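Local coordinates for protein ecdysteroid-phosphate phosphatase (Bombyx mori, PDB 3C7T) that releases active ecdysteroids from their phosphate esters, ecdysone 22-phosphate above all, and also acts as a protein tyrosine phosphatase, at residues W6-R11 with V80-V85; R92-A97 with L143-T148; Q98-G103 with I188-A193. All coordinates share one frame; numbering follows the deposited sequence.

All three interactions belong to the C-terminal, phosphoglycerate mutase-like domain. Interactions 1 and 3 both reach the same sheet, their centres about 8 Å apart. Strand 187-191 runs between strands 5-11 and 84-87, and the backbone Leu10 O lies 2.8 Å from Gly191 N. Interactions 2 and 3 share helix 91-104, their centres about 9 Å apart. Gln98 OE1 of interaction 3 lies 2.7 Å from Asn144 N of interaction 2. Interactions 1 and 2 are about 14 Å apart between centres, yet Leu10 packs on Thr96. Each contact also has a segment reaching the tungstate: Arg11, Arg92, and His192 with Ala193.

Interaction 1: W6-R11 with V80-V85; sequences WVFALR and VSIKHV. With WO4 (tungstate(VI)ion), chain E.
Val80 is the middle piece of this contact and packs against both Trp6 and Phe8. The setting is the central sheet of the histidine phosphatase fold. Strand 5-11 carries the two aromatic rings. Residues 80-83 are the loop that leads from helix 62-77 into strand 84-87. In the sheet, strand 187-191 lies between strands 5-11 and 84-87. No hydrogen bond joins the two segments, and the contact is made by side chains alone.

The Trp6 and Val80 side chains cross at about a right angle. Val80 CG1 makes an off-centre CH-pi contact, 4.2 Å from the centroid of the five-membered ring of Trp6. The same methyl reaches Phe8 at the ring edge, near its plane, with Val80 CG1 4.1 Å from Phe8 CE2. It can do both because CG1 is anti to the backbone N of Val80 (chi1 -180°), while CG2 is left to approach Trp6 NE1. Phe8 CZ lies over one face of the Trp6 indole, offset toward its rim, so the two rings and the valine form one apolar group. Ile82 adds its CD1 methyl beside Phe8. Met75 of helix 62-77 packs on Phe8, Val80 and Ile82, and Arg234 makes a cation-pi contact with Trp6.

This apolar cluster lies away from the active site, but strand 5-11 runs on to it. At the strand's end, the extended side chain of Arg11 presents its guanidinium edge to the tungstate. Arg11 NE donates to tungstate O1 at 2.7 Å, and Arg11 NH2 to tungstate O3 at 3.1 Å.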
ATOM      1  N   TRP A   6      -6.731   3.093 -27.056  1.00 29.39           N
ATOM      2  CA  TRP A   6      -5.719   3.452 -26.041  1.00 28.05           C
ATOM      3  C   TRP A   6      -4.485   2.552 -26.101  1.00 26.55           C
ATOM      4  O   TRP A   6      -4.580   1.339 -26.260  1.00 26.15           O
ATOM      5  CB  TRP A   6      -6.271   3.308 -24.624  1.00 27.85           C
ATOM      6  CG  TRP A   6      -7.394   4.196 -24.206  1.00 28.70           C
ATOM      7  CD1 TRP A   6      -8.724   3.907 -24.246  1.00 29.23           C
ATOM      8  CD2 TRP A   6      -7.278   5.488 -23.611  1.00 29.02           C
ATOM      9  NE1 TRP A   6      -9.457   4.961 -23.734  1.00 28.46           N
ATOM     10  CE2 TRP A   6      -8.589   5.943 -23.334  1.00 29.77           C
ATOM     11  CE3 TRP A   6      -6.192   6.319 -23.292  1.00 28.84           C
ATOM     12  CZ2 TRP A   6      -8.843   7.194 -22.750  1.00 28.96           C
ATOM     13  CZ3 TRP A   6      -6.444   7.556 -22.705  1.00 29.77           C
ATOM     14  CH2 TRP A   6      -7.761   7.983 -22.448  1.00 29.72           C
ATOM     15  N   VAL A   7      -3.317   3.155 -25.938  1.00 25.13           N
ATOM     16  CA  VAL A   7      -2.104   2.387 -25.678  1.00 23.40           C
ATOM     17  C   VAL A   7      -1.479   2.979 -24.404  1.00 22.31           C
ATOM     18  O   VAL A   7      -1.293   4.202 -24.293  1.00 21.59           O
ATOM     19  CB  VAL A   7      -1.122   2.414 -26.869  1.00 23.53           C
ATOM     20  CG1 VAL A   7       0.173   1.712 -26.514  1.00 24.33           C
ATOM     21  CG2 VAL A   7      -1.766   1.757 -28.116  1.00 22.69           C
ATOM     22  N   PHE A   8      -1.192   2.097 -23.447  1.00 21.33           N
ATOM     23  CA  PHE A   8      -0.702   2.517 -22.133  1.00 19.88           C
ATOM     24  C   PHE A   8       0.679   1.975 -21.885  1.00 19.41           C
ATOM     25  O   PHE A   8       1.055   0.945 -22.448  1.00 19.27           O
ATOM     26  CB  PHE A   8      -1.629   1.980 -21.037  1.00 20.43           C
ATOM     27  CG  PHE A   8      -3.019   2.517 -21.107  1.00 21.06           C
ATOM     28  CD1 PHE A   8      -3.265   3.867 -20.895  1.00 21.58           C
ATOM     29  CD2 PHE A   8      -4.082   1.671 -21.365  1.00 23.50           C
ATOM     30  CE1 PHE A   8      -4.557   4.359 -20.931  1.00 21.71           C
ATOM     31  CE2 PHE A   8      -5.390   2.162 -21.409  1.00 23.52           C
ATOM     32  CZ  PHE A   8      -5.621   3.498 -21.196  1.00 23.36           C
ATOM     33  N   ALA A   9       1.432   2.654 -21.018  1.00 19.73           N
ATOM     34  CA  ALA A   9       2.731   2.139 -20.582  1.00 18.71           C
ATOM     35  C   ALA A   9       2.767   2.341 -19.076  1.00 18.82           C
ATOM     36  O   ALA A   9       2.364   3.399 -18.564  1.00 17.54           O
ATOM     37  CB  ALA A   9       3.873   2.878 -21.222  1.00 19.83           C
ATOM     38  N   LEU A  10       3.196   1.303 -18.383  1.00 17.83           N
ATOM     39  CA  LEU A  10       3.151   1.300 -16.919  1.00 17.48           C
ATOM     40  C   LEU A  10       4.484   0.832 -16.340  1.00 17.38           C
ATOM     41  O   LEU A  10       4.959  -0.253 -16.690  1.00 18.42           O
ATOM     42  CB  LEU A  10       2.015   0.373 -16.478  1.00 17.52           C
ATOM     43  CG  LEU A  10       1.707   0.150 -14.994  1.00 17.52           C
ATOM     44  CD1 LEU A  10       1.168   1.441 -14.346  1.00 19.20           C
ATOM     45  CD2 LEU A  10       0.701  -0.933 -14.831  1.00 19.02           C
ATOM     46  N   ARG A  11       5.094   1.623 -15.451  1.00 17.00           N
ATOM     47  CA  ARG A  11       6.268   1.124 -14.703  1.00 16.77           C
ATOM     48  C   ARG A  11       5.820   0.089 -13.644  1.00 18.09           C
ATOM     49  O   ARG A  11       4.704   0.168 -13.097  1.00 17.77           O
ATOM     50  CB  ARG A  11       7.034   2.281 -14.016  1.00 17.88           C
ATOM     51  CG  ARG A  11       8.382   1.856 -13.452  1.00 17.74           C
ATOM     52  CD  ARG A  11       9.041   2.972 -12.645  1.00 17.34           C
ATOM     53  NE  ARG A  11      10.231   2.479 -11.983  1.00 16.91           N
ATOM     54  CZ  ARG A  11      10.718   2.990 -10.846  1.00 19.01           C
ATOM     55  NH1 ARG A  11      10.117   4.006 -10.221  1.00 19.74           N
ATOM     56  NH2 ARG A  11      11.789   2.457 -10.294  1.00 20.46           N
ATOM     57  N   VAL A  80     -12.646   1.805 -18.868  1.00 26.28           N
ATOM     58  CA  VAL A  80     -11.689   1.441 -19.898  1.00 27.00           C
ATOM     59  C   VAL A  80     -11.296  -0.037 -19.800  1.00 27.07           C
ATOM     60  O   VAL A  80     -10.878  -0.512 -18.743  1.00 27.80           O
ATOM     61  CB  VAL A  80     -10.438   2.371 -19.911  1.00 27.33           C
ATOM     62  CG1 VAL A  80      -9.462   1.945 -21.021  1.00 28.35           C
ATOM     63  CG2 VAL A  80     -10.859   3.828 -20.111  1.00 26.68           C
ATOM     64  N   SER A  81     -11.454  -0.761 -20.905  1.00 27.76           N
ATOM     65  CA  SER A  81     -11.077  -2.177 -20.964  1.00 28.48           C
ATOM     66  C   SER A  81      -9.657  -2.306 -21.512  1.00 28.69           C
ATOM     67  O   SER A  81      -9.123  -1.342 -22.055  1.00 28.86           O
ATOM     68  CB  SER A  81     -12.049  -2.942 -21.864  1.00 29.00           C
ATOM     69  OG  SER A  81     -12.146  -2.291 -23.119  1.00 29.38           O
ATOM     70  N   ILE A  82      -9.054  -3.485 -21.350  1.00 28.19           N
ATOM     71  CA  ILE A  82      -7.762  -3.795 -21.946  1.00 28.72           C
ATOM     72  C   ILE A  82      -7.844  -5.219 -22.505  1.00 28.67           C
ATOM     73  O   ILE A  82      -8.406  -6.132 -21.880  1.00 28.96           O
ATOM     74  CB  ILE A  82      -6.549  -3.609 -20.948  1.00 29.11           C
ATOM     75  CG1 ILE A  82      -6.224  -2.128 -20.736  1.00 30.19           C
ATOM     76  CG2 ILE A  82      -5.264  -4.194 -21.496  1.00 29.20           C
ATOM     77  CD1 ILE A  82      -6.968  -1.503 -19.628  1.00 33.59           C
ATOM     78  N   LYS A  83      -7.301  -5.413 -23.693  1.00 28.24           N
ATOM     79  CA  LYS A  83      -7.355  -6.730 -24.290  1.00 27.64           C
ATOM     80  C   LYS A  83      -5.972  -7.317 -24.443  1.00 27.16           C
ATOM     81  O   LYS A  83      -5.793  -8.534 -24.347  1.00 26.64           O
ATOM     82  CB  LYS A  83      -8.055  -6.637 -25.649  1.00 28.06           C
ATOM     83  CG  LYS A  83      -8.294  -7.971 -26.328  1.00 31.05           C
ATOM     84  CD  LYS A  83      -9.394  -7.838 -27.370  1.00 35.44           C
ATOM     85  CE  LYS A  83      -9.626  -9.150 -28.126  1.00 39.16           C
ATOM     86  NZ  LYS A  83      -9.821 -10.305 -27.203  1.00 40.78           N
ATOM     87  N   HIS A  84      -4.995  -6.447 -24.681  1.00 25.90           N
ATOM     88  CA  HIS A  84      -3.659  -6.889 -25.082  1.00 25.34           C
ATOM     89  C   HIS A  84      -2.637  -6.383 -24.071  1.00 24.90           C
ATOM     90  O   HIS A  84      -2.414  -5.174 -23.970  1.00 24.30           O
ATOM     91  CB  HIS A  84      -3.336  -6.378 -26.480  1.00 25.40           C
ATOM     92  CG  HIS A  84      -4.400  -6.683 -27.487  1.00 26.91           C
ATOM     93  ND1 HIS A  84      -5.259  -5.722 -27.977  1.00 29.59           N
ATOM     94  CD2 HIS A  84      -4.764  -7.848 -28.074  1.00 27.39           C
ATOM     95  CE1 HIS A  84      -6.087  -6.275 -28.849  1.00 27.20           C
ATOM     96  NE2 HIS A  84      -5.808  -7.565 -28.924  1.00 28.90           N
ATOM     97  N   VAL A  85      -2.051  -7.324 -23.334  1.00 23.78           N
ATOM     98  CA  VAL A  85      -1.178  -7.018 -22.198  1.00 23.52           C
ATOM     99  C   VAL A  85       0.196  -7.636 -22.455  1.00 23.36           C
ATOM    100  O   VAL A  85       0.324  -8.859 -22.635  1.00 23.67           O
ATOM    101  CB  VAL A  85      -1.773  -7.540 -20.865  1.00 23.25           C
ATOM    102  CG1 VAL A  85      -0.835  -7.266 -19.693  1.00 22.81           C
ATOM    103  CG2 VAL A  85      -3.146  -6.915 -20.601  1.00 23.58           C
TER
HETATM  104  W   WO4 E   1      12.948  -0.247 -12.843  1.00 20.56           W
HETATM  105  O1  WO4 E   1      11.796   1.042 -13.708  1.00 20.07           O
HETATM  106  O2  WO4 E   1      14.693   0.456 -13.485  1.00 18.66           O
HETATM  107  O3  WO4 E   1      13.219  -0.209 -10.876  1.00 13.35           O
HETATM  108  O4  WO4 E   1      12.951  -2.073 -13.566  1.00 18.26           O

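Interaction 2: R92-A97 with L143-T148. With WO4 (tungstate(VI)ion), chain E.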
ATOM      1  N   ARG A  92       9.236  -8.517 -11.529  1.00 18.19           N
ATOM      2  CA  ARG A  92       8.478  -7.339 -11.039  1.00 18.66           C
ATOM      3  C   ARG A  92       7.449  -6.828 -12.057  1.00 18.77           C
ATOM      4  O   ARG A  92       6.373  -6.331 -11.688  1.00 19.15           O
ATOM      5  CB  ARG A  92       9.447  -6.225 -10.623  1.00 18.89           C
ATOM      6  CG  ARG A  92      10.357  -5.750 -11.754  1.00 17.64           C
ATOM      7  CD  ARG A  92      11.390  -4.775 -11.215  1.00 16.52           C
ATOM      8  NE  ARG A  92      12.431  -4.325 -12.143  1.00 19.73           N
ATOM      9  CZ  ARG A  92      13.568  -4.984 -12.418  1.00 19.59           C
ATOM     10  NH1 ARG A  92      13.814  -6.204 -11.914  1.00 19.81           N
ATOM     11  NH2 ARG A  92      14.453  -4.433 -13.247  1.00 19.04           N
ATOM     12  N   CYS A  93       7.777  -6.957 -13.334  1.00 18.73           N
ATOM     13  CA  CYS A  93       6.889  -6.485 -14.403  1.00 18.89           C
ATOM     14  C   CYS A  93       5.724  -7.452 -14.623  1.00 19.14           C
ATOM     15  O   CYS A  93       4.560  -7.035 -14.774  1.00 18.40           O
ATOM     16  CB  CYS A  93       7.670  -6.241 -15.698  1.00 19.00           C
ATOM     17  SG  CYS A  93       9.094  -5.143 -15.471  1.00 22.40           S
ATOM     18  N   VAL A  94       6.025  -8.747 -14.656  1.00 19.43           N
ATOM     19  CA  VAL A  94       4.954  -9.749 -14.768  1.00 19.96           C
ATOM     20  C   VAL A  94       4.005  -9.688 -13.551  1.00 19.63           C
ATOM     21  O   VAL A  94       2.776  -9.768 -13.693  1.00 19.18           O
ATOM     22  CB  VAL A  94       5.506 -11.174 -14.961  1.00 19.94           C
ATOM     23  CG1 VAL A  94       4.342 -12.140 -15.214  1.00 21.49           C
ATOM     24  CG2 VAL A  94       6.481 -11.204 -16.162  1.00 19.16           C
ATOM     25  N   GLU A  95       4.555  -9.502 -12.358  1.00 18.96           N
ATOM     26  CA  GLU A  95       3.685  -9.350 -11.197  1.00 19.53           C
ATOM     27  C   GLU A  95       2.882  -8.066 -11.248  1.00 18.84           C
ATOM     28  O   GLU A  95       1.729  -8.069 -10.842  1.00 19.24           O
ATOM     29  CB  GLU A  95       4.470  -9.442  -9.894  1.00 19.92           C
ATOM     30  CG  GLU A  95       5.087 -10.824  -9.643  1.00 21.78           C
ATOM     31  CD  GLU A  95       5.771 -10.902  -8.267  1.00 27.85           C
ATOM     32  OE1 GLU A  95       6.496  -9.950  -7.895  1.00 29.83           O
ATOM     33  OE2 GLU A  95       5.601 -11.918  -7.560  1.00 32.71           O
ATOM     34  N   THR A  96       3.458  -6.987 -11.779  1.00 17.75           N
ATOM     35  CA  THR A  96       2.689  -5.754 -11.925  1.00 17.47           C
ATOM     36  C   THR A  96       1.518  -6.007 -12.883  1.00 17.49           C
ATOM     37  O   THR A  96       0.389  -5.544 -12.657  1.00 17.00           O
ATOM     38  CB  THR A  96       3.565  -4.609 -12.385  1.00 18.23           C
ATOM     39  OG1 THR A  96       4.619  -4.448 -11.425  1.00 14.77           O
ATOM     40  CG2 THR A  96       2.736  -3.266 -12.499  1.00 19.15           C
ATOM     41  N   ALA A  97       1.797  -6.754 -13.941  1.00 17.88           N
ATOM     42  CA  ALA A  97       0.765  -7.065 -14.938  1.00 17.43           C
ATOM     43  C   ALA A  97      -0.385  -7.825 -14.285  1.00 18.52           C
ATOM     44  O   ALA A  97      -1.564  -7.526 -14.550  1.00 18.14           O
ATOM     45  CB  ALA A  97       1.388  -7.869 -16.099  1.00 17.54           C
ATOM     46  N   LEU A 143       0.369 -16.614 -11.953  1.00 29.21           N
ATOM     47  CA  LEU A 143       0.312 -15.463 -12.857  1.00 28.30           C
ATOM     48  C   LEU A 143      -0.348 -15.882 -14.168  1.00 27.88           C
ATOM     49  O   LEU A 143       0.005 -16.920 -14.746  1.00 28.64           O
ATOM     50  CB  LEU A 143       1.723 -14.894 -13.108  1.00 28.13           C
ATOM     51  CG  LEU A 143       2.475 -14.500 -11.835  1.00 27.85           C
ATOM     52  CD1 LEU A 143       3.892 -14.040 -12.155  1.00 26.77           C
ATOM     53  CD2 LEU A 143       1.729 -13.413 -11.036  1.00 28.76           C
ATOM     54  N   ASN A 144      -1.308 -15.091 -14.634  1.00 26.19           N
ATOM     55  CA  ASN A 144      -2.068 -15.445 -15.840  1.00 25.75           C
ATOM     56  C   ASN A 144      -1.313 -15.208 -17.155  1.00 25.11           C
ATOM     57  O   ASN A 144      -1.712 -14.406 -17.986  1.00 24.93           O
ATOM     58  CB  ASN A 144      -3.414 -14.722 -15.842  1.00 25.26           C
ATOM     59  CG  ASN A 144      -4.429 -15.387 -16.747  1.00 26.68           C
ATOM     60  OD1 ASN A 144      -4.360 -16.595 -16.985  1.00 28.25           O
ATOM     61  ND2 ASN A 144      -5.390 -14.606 -17.245  1.00 26.93           N
ATOM     62  N   VAL A 145      -0.221 -15.934 -17.337  1.00 25.14           N
ATOM     63  CA  VAL A 145       0.684 -15.725 -18.454  1.00 25.87           C
ATOM     64  C   VAL A 145       0.206 -16.519 -19.690  1.00 27.22           C
ATOM     65  O   VAL A 145      -0.281 -17.648 -19.561  1.00 27.23           O
ATOM     66  CB  VAL A 145       2.137 -16.127 -18.063  1.00 26.24           C
ATOM     67  CG1 VAL A 145       3.028 -16.274 -19.287  1.00 25.75           C
ATOM     68  CG2 VAL A 145       2.733 -15.111 -17.081  1.00 25.48           C
ATOM     69  N   ASP A 146       0.339 -15.913 -20.865  1.00 27.83           N
ATOM     70  CA  ASP A 146      -0.007 -16.570 -22.126  1.00 29.43           C
ATOM     71  C   ASP A 146       1.045 -17.628 -22.500  1.00 30.05           C
ATOM     72  O   ASP A 146       2.169 -17.289 -22.862  1.00 30.04           O
ATOM     73  CB  ASP A 146      -0.120 -15.514 -23.239  1.00 29.16           C
ATOM     74  CG  ASP A 146      -0.831 -16.030 -24.481  1.00 31.84           C
ATOM     75  OD1 ASP A 146      -0.975 -17.266 -24.644  1.00 32.83           O
ATOM     76  OD2 ASP A 146      -1.247 -15.177 -25.295  1.00 34.23           O
ATOM     77  N   MET A 147       0.660 -18.903 -22.431  1.00 31.91           N
ATOM     78  CA  MET A 147       1.565 -20.035 -22.729  1.00 33.51           C
ATOM     79  C   MET A 147       1.909 -20.192 -24.215  1.00 33.93           C
ATOM     80  O   MET A 147       2.960 -20.733 -24.571  1.00 33.82           O
ATOM     81  CB  MET A 147       0.946 -21.348 -22.230  1.00 34.05           C
ATOM     82  CG  MET A 147       0.964 -21.517 -20.724  1.00 37.07           C
ATOM     83  SD  MET A 147       2.644 -21.357 -20.107  1.00 43.38           S
ATOM     84  CE  MET A 147       2.580 -22.599 -18.816  1.00 43.41           C
ATOM     85  N   THR A 148       1.017 -19.728 -25.080  1.00 34.05           N
ATOM     86  CA  THR A 148       1.213 -19.877 -26.515  1.00 34.55           C
ATOM     87  C   THR A 148       1.684 -18.578 -27.161  1.00 34.12           C
ATOM     88  O   THR A 148       1.606 -18.411 -28.378  1.00 34.74           O
ATOM     89  CB  THR A 148      -0.055 -20.413 -27.209  1.00 34.74           C
ATOM     90  OG1 THR A 148      -1.150 -19.521 -26.960  1.00 36.19           O
ATOM     91  CG2 THR A 148      -0.409 -21.807 -26.682  1.00 35.43           C
TER
HETATM   92  W   WO4 E   1      12.948  -0.247 -12.843  1.00 20.56           W
HETATM   93  O1  WO4 E   1      11.796   1.042 -13.708  1.00 20.07           O
HETATM   94  O2  WO4 E   1      14.693   0.456 -13.485  1.00 18.66           O
HETATM   95  O3  WO4 E   1      13.219  -0.209 -10.876  1.00 13.35           O
HETATM   96  O4  WO4 E   1      12.951  -2.073 -13.566  1.00 18.26           O
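Val94 meets Leu143 and Val145 through one methyl, CG1. This branch is anti to the backbone N (chi1 -174°) and faces the loop that follows helix 135-140. The Val94 and Leu143 side chains cross obliquely, with Val94 CG1 3.6 Å from Leu143 CD1. Val145 comes across Val94 at about a right angle and brings its CG2 to 3.9 Å from the same Val94 CG1. The CG of Glu95 lies near Leu143 CD1, while its carboxylate turns to the backbone N of Leu60. Leu138 of helix 135-140 packs on both Leu143 and Val145.

Arg92, on the same helix 91-104, reaches the tungstate. The ion's O4 lies at the edge of the guanidinium, in its plane. Tungstate O4 accepts from Arg92 NE at 2.7 Å and from Arg92 NH2 at 2.8 Å. A leucine in place of Arg92 has neither donor, and O4, left with His192 ND1, would probably be held less firmly. One turn on, Thr96 OG1 donates to Arg92 O at 2.6 Å.

Between 92-97 and 143-148 the contact is thus apolar. Gln98, further along the helix, accepts a hydrogen bond from Asn144 N, and the Arg92 guanidinium contributes two N-H donors to the oxyanion.

Interaction 3: Q98-G103 with I188-A193. With WO4 (tungstate(VI)ion), chain E.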
ATOM      1  N   GLN A  98      -0.058  -8.811 -13.446  1.00 18.40           N
ATOM      2  CA  GLN A  98      -1.110  -9.551 -12.763  1.00 19.34           C
ATOM      3  C   GLN A  98      -1.895  -8.673 -11.785  1.00 18.50           C
ATOM      4  O   GLN A  98      -3.118  -8.730 -11.776  1.00 17.94           O
ATOM      5  CB  GLN A  98      -0.569 -10.789 -12.044  1.00 19.55           C
ATOM      6  CG  GLN A  98      -1.684 -11.699 -11.495  1.00 21.01           C
ATOM      7  CD  GLN A  98      -2.588 -12.211 -12.595  1.00 21.81           C
ATOM      8  OE1 GLN A  98      -2.111 -12.736 -13.603  1.00 24.39           O
ATOM      9  NE2 GLN A  98      -3.901 -12.048 -12.419  1.00 24.44           N
ATOM     10  N   GLY A  99      -1.207  -7.866 -10.963  1.00 18.01           N
ATOM     11  CA  GLY A  99      -1.911  -6.938 -10.060  1.00 17.47           C
ATOM     12  C   GLY A  99      -2.820  -6.006 -10.845  1.00 17.32           C
ATOM     13  O   GLY A  99      -3.981  -5.791 -10.481  1.00 18.06           O
ATOM     14  N   PHE A 100      -2.324  -5.501 -11.973  1.00 16.03           N
ATOM     15  CA  PHE A 100      -3.119  -4.612 -12.812  1.00 17.06           C
ATOM     16  C   PHE A 100      -4.415  -5.330 -13.261  1.00 17.91           C
ATOM     17  O   PHE A 100      -5.541  -4.807 -13.130  1.00 17.35           O
ATOM     18  CB  PHE A 100      -2.279  -4.163 -14.022  1.00 17.17           C
ATOM     19  CG  PHE A 100      -3.059  -3.402 -15.041  1.00 17.43           C
ATOM     20  CD1 PHE A 100      -3.360  -2.054 -14.842  1.00 20.06           C
ATOM     21  CD2 PHE A 100      -3.470  -4.019 -16.231  1.00 19.91           C
ATOM     22  CE1 PHE A 100      -4.089  -1.343 -15.776  1.00 22.30           C
ATOM     23  CE2 PHE A 100      -4.192  -3.304 -17.178  1.00 19.62           C
ATOM     24  CZ  PHE A 100      -4.498  -1.961 -16.943  1.00 18.66           C
ATOM     25  N   LEU A 101      -4.244  -6.540 -13.786  1.00 18.22           N
ATOM     26  CA  LEU A 101      -5.392  -7.346 -14.241  1.00 18.66           C
ATOM     27  C   LEU A 101      -6.345  -7.706 -13.116  1.00 19.57           C
ATOM     28  O   LEU A 101      -7.563  -7.796 -13.333  1.00 19.75           O
ATOM     29  CB  LEU A 101      -4.901  -8.615 -14.987  1.00 18.59           C
ATOM     30  CG  LEU A 101      -4.215  -8.371 -16.328  1.00 19.13           C
ATOM     31  CD1 LEU A 101      -3.599  -9.672 -16.872  1.00 22.96           C
ATOM     32  CD2 LEU A 101      -5.166  -7.778 -17.355  1.00 20.90           C
ATOM     33  N   ASP A 102      -5.810  -7.911 -11.916  1.00 19.70           N
ATOM     34  CA  ASP A 102      -6.651  -8.191 -10.746  1.00 21.44           C
ATOM     35  C   ASP A 102      -7.530  -6.966 -10.417  1.00 21.31           C
ATOM     36  O   ASP A 102      -8.723  -7.098 -10.139  1.00 21.03           O
ATOM     37  CB  ASP A 102      -5.807  -8.556  -9.524  1.00 21.74           C
ATOM     38  CG  ASP A 102      -5.143  -9.934  -9.630  1.00 26.37           C
ATOM     39  OD1 ASP A 102      -5.536 -10.761 -10.475  1.00 26.62           O
ATOM     40  OD2 ASP A 102      -4.199 -10.185  -8.837  1.00 31.29           O
ATOM     41  N   GLY A 103      -6.933  -5.776 -10.441  1.00 20.89           N
ATOM     42  CA  GLY A 103      -7.661  -4.536 -10.139  1.00 21.10           C
ATOM     43  C   GLY A 103      -8.720  -4.266 -11.197  1.00 20.92           C
ATOM     44  O   GLY A 103      -9.865  -3.848 -10.885  1.00 21.40           O
ATOM     45  N   ILE A 188      -1.619  -2.447 -23.302  1.00 22.41           N
ATOM     46  CA  ILE A 188      -0.741  -1.981 -22.211  1.00 21.61           C
ATOM     47  C   ILE A 188       0.618  -2.688 -22.229  1.00 21.37           C
ATOM     48  O   ILE A 188       0.702  -3.914 -22.397  1.00 22.07           O
ATOM     49  CB  ILE A 188      -1.411  -2.036 -20.818  1.00 21.85           C
ATOM     50  CG1 ILE A 188      -0.546  -1.286 -19.777  1.00 21.88           C
ATOM     51  CG2 ILE A 188      -1.725  -3.471 -20.391  1.00 21.48           C
ATOM     52  CD1 ILE A 188      -1.277  -0.935 -18.471  1.00 20.38           C
ATOM     53  N   PHE A 189       1.665  -1.879 -22.110  1.00 20.31           N
ATOM     54  CA  PHE A 189       3.049  -2.353 -22.005  1.00 20.33           C
ATOM     55  C   PHE A 189       3.481  -2.125 -20.559  1.00 20.37           C
ATOM     56  O   PHE A 189       3.483  -0.980 -20.093  1.00 21.07           O
ATOM     57  CB  PHE A 189       3.968  -1.533 -22.900  1.00 19.52           C
ATOM     58  CG  PHE A 189       3.649  -1.645 -24.378  1.00 20.31           C
ATOM     59  CD1 PHE A 189       3.735  -2.880 -25.027  1.00 21.47           C
ATOM     60  CD2 PHE A 189       3.292  -0.511 -25.096  1.00 21.64           C
ATOM     61  CE1 PHE A 189       3.457  -2.988 -26.394  1.00 21.48           C
ATOM     62  CE2 PHE A 189       3.009  -0.596 -26.478  1.00 21.74           C
ATOM     63  CZ  PHE A 189       3.079  -1.846 -27.110  1.00 23.84           C
ATOM     64  N   ILE A 190       3.802  -3.206 -19.859  1.00 20.02           N
ATOM     65  CA  ILE A 190       4.126  -3.130 -18.434  1.00 19.96           C
ATOM     66  C   ILE A 190       5.587  -3.463 -18.264  1.00 20.00           C
ATOM     67  O   ILE A 190       6.035  -4.579 -18.573  1.00 19.01           O
ATOM     68  CB  ILE A 190       3.202  -4.024 -17.597  1.00 20.27           C
ATOM     69  CG1 ILE A 190       1.770  -3.490 -17.745  1.00 22.96           C
ATOM     70  CG2 ILE A 190       3.677  -4.049 -16.118  1.00 20.13           C
ATOM     71  CD1 ILE A 190       0.660  -4.419 -17.276  1.00 25.86           C
ATOM     72  N   GLY A 191       6.347  -2.474 -17.809  1.00 19.66           N
ATOM     73  CA  GLY A 191       7.800  -2.579 -17.879  1.00 19.92           C
ATOM     74  C   GLY A 191       8.533  -1.747 -16.847  1.00 20.03           C
ATOM     75  O   GLY A 191       8.293  -1.853 -15.648  1.00 20.69           O
ATOM     76  N   HIS A 192       9.436  -0.920 -17.347  1.00 19.86           N
ATOM     77  CA  HIS A 192      10.454  -0.251 -16.556  1.00 19.74           C
ATOM     78  C   HIS A 192      10.201   1.260 -16.671  1.00 19.98           C
ATOM     79  O   HIS A 192       9.286   1.664 -17.383  1.00 20.68           O
ATOM     80  CB  HIS A 192      11.833  -0.655 -17.111  1.00 19.19           C
ATOM     81  CG  HIS A 192      12.067  -2.139 -17.104  1.00 18.10           C
ATOM     82  ND1 HIS A 192      12.464  -2.832 -15.977  1.00 19.34           N
ATOM     83  CD2 HIS A 192      11.924  -3.062 -18.083  1.00 20.22           C
ATOM     84  CE1 HIS A 192      12.554  -4.120 -16.267  1.00 21.90           C
ATOM     85  NE2 HIS A 192      12.246  -4.283 -17.545  1.00 22.25           N
ATOM     86  N   ALA A 193      10.989   2.091 -15.991  1.00 22.28           N
ATOM     87  CA  ALA A 193      10.781   3.552 -16.018  1.00 22.33           C
ATOM     88  C   ALA A 193      10.873   4.085 -17.455  1.00 23.63           C
ATOM     89  O   ALA A 193      10.067   4.932 -17.873  1.00 24.31           O
ATOM     90  CB  ALA A 193      11.776   4.262 -15.107  1.00 22.67           C
TER
HETATM   91  W   WO4 E   1      12.948  -0.247 -12.843  1.00 20.56           W
HETATM   92  O1  WO4 E   1      11.796   1.042 -13.708  1.00 20.07           O
HETATM   93  O2  WO4 E   1      14.693   0.456 -13.485  1.00 18.66           O
HETATM   94  O3  WO4 E   1      13.219  -0.209 -10.876  1.00 13.35           O
HETATM   95  O4  WO4 E   1      12.951  -2.073 -13.566  1.00 18.26           O
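This is a buried apolar contact between a helix and the central sheet: Phe100 of helix 91-104 packs on Ile188 and Ile190 of strand 187-191. The helix follows strand 84-87, the neighbour of strand 187-191 in the sheet, and packs on one face of the sheet beside helix 62-77.

Phe100 and Ile188 approach from opposite directions. The phenyl CG is anti to the backbone N (chi1 172°), which sends the ring from the helix toward the strand. Ile188 CD1 sits over one face of the Phe100 ring in a CH-pi contact, 3.9 Å from the centroid and 19° off the ring normal. Ile188 CD1 is offset toward the rim, 3.7 Å from Phe100 CZ. Ile190 adds its CD1 methyl, 4.3 Å from Phe100 CD2. Val71 and Met75 of helix 62-77 and Ile82 also pack on Phe100.

Just beyond the strand, the chain enters the active site. His192 ND1 donates to tungstate O4 at 2.6 Å in a nearly straight bond (169°), with the oxygen in the plane of the ring. Ser88 OG is hydrogen-bonded to NE2 of the same ring, so both its nitrogens have partners. The backbone Ala193 N donates to tungstate O1, also at 2.6 Å.

Phe100 and the two isoleucines therefore meet through carbon alone, while the residues just after the strand supply N-H donors that grip the oxyanion, consistent with a site built for phosphate.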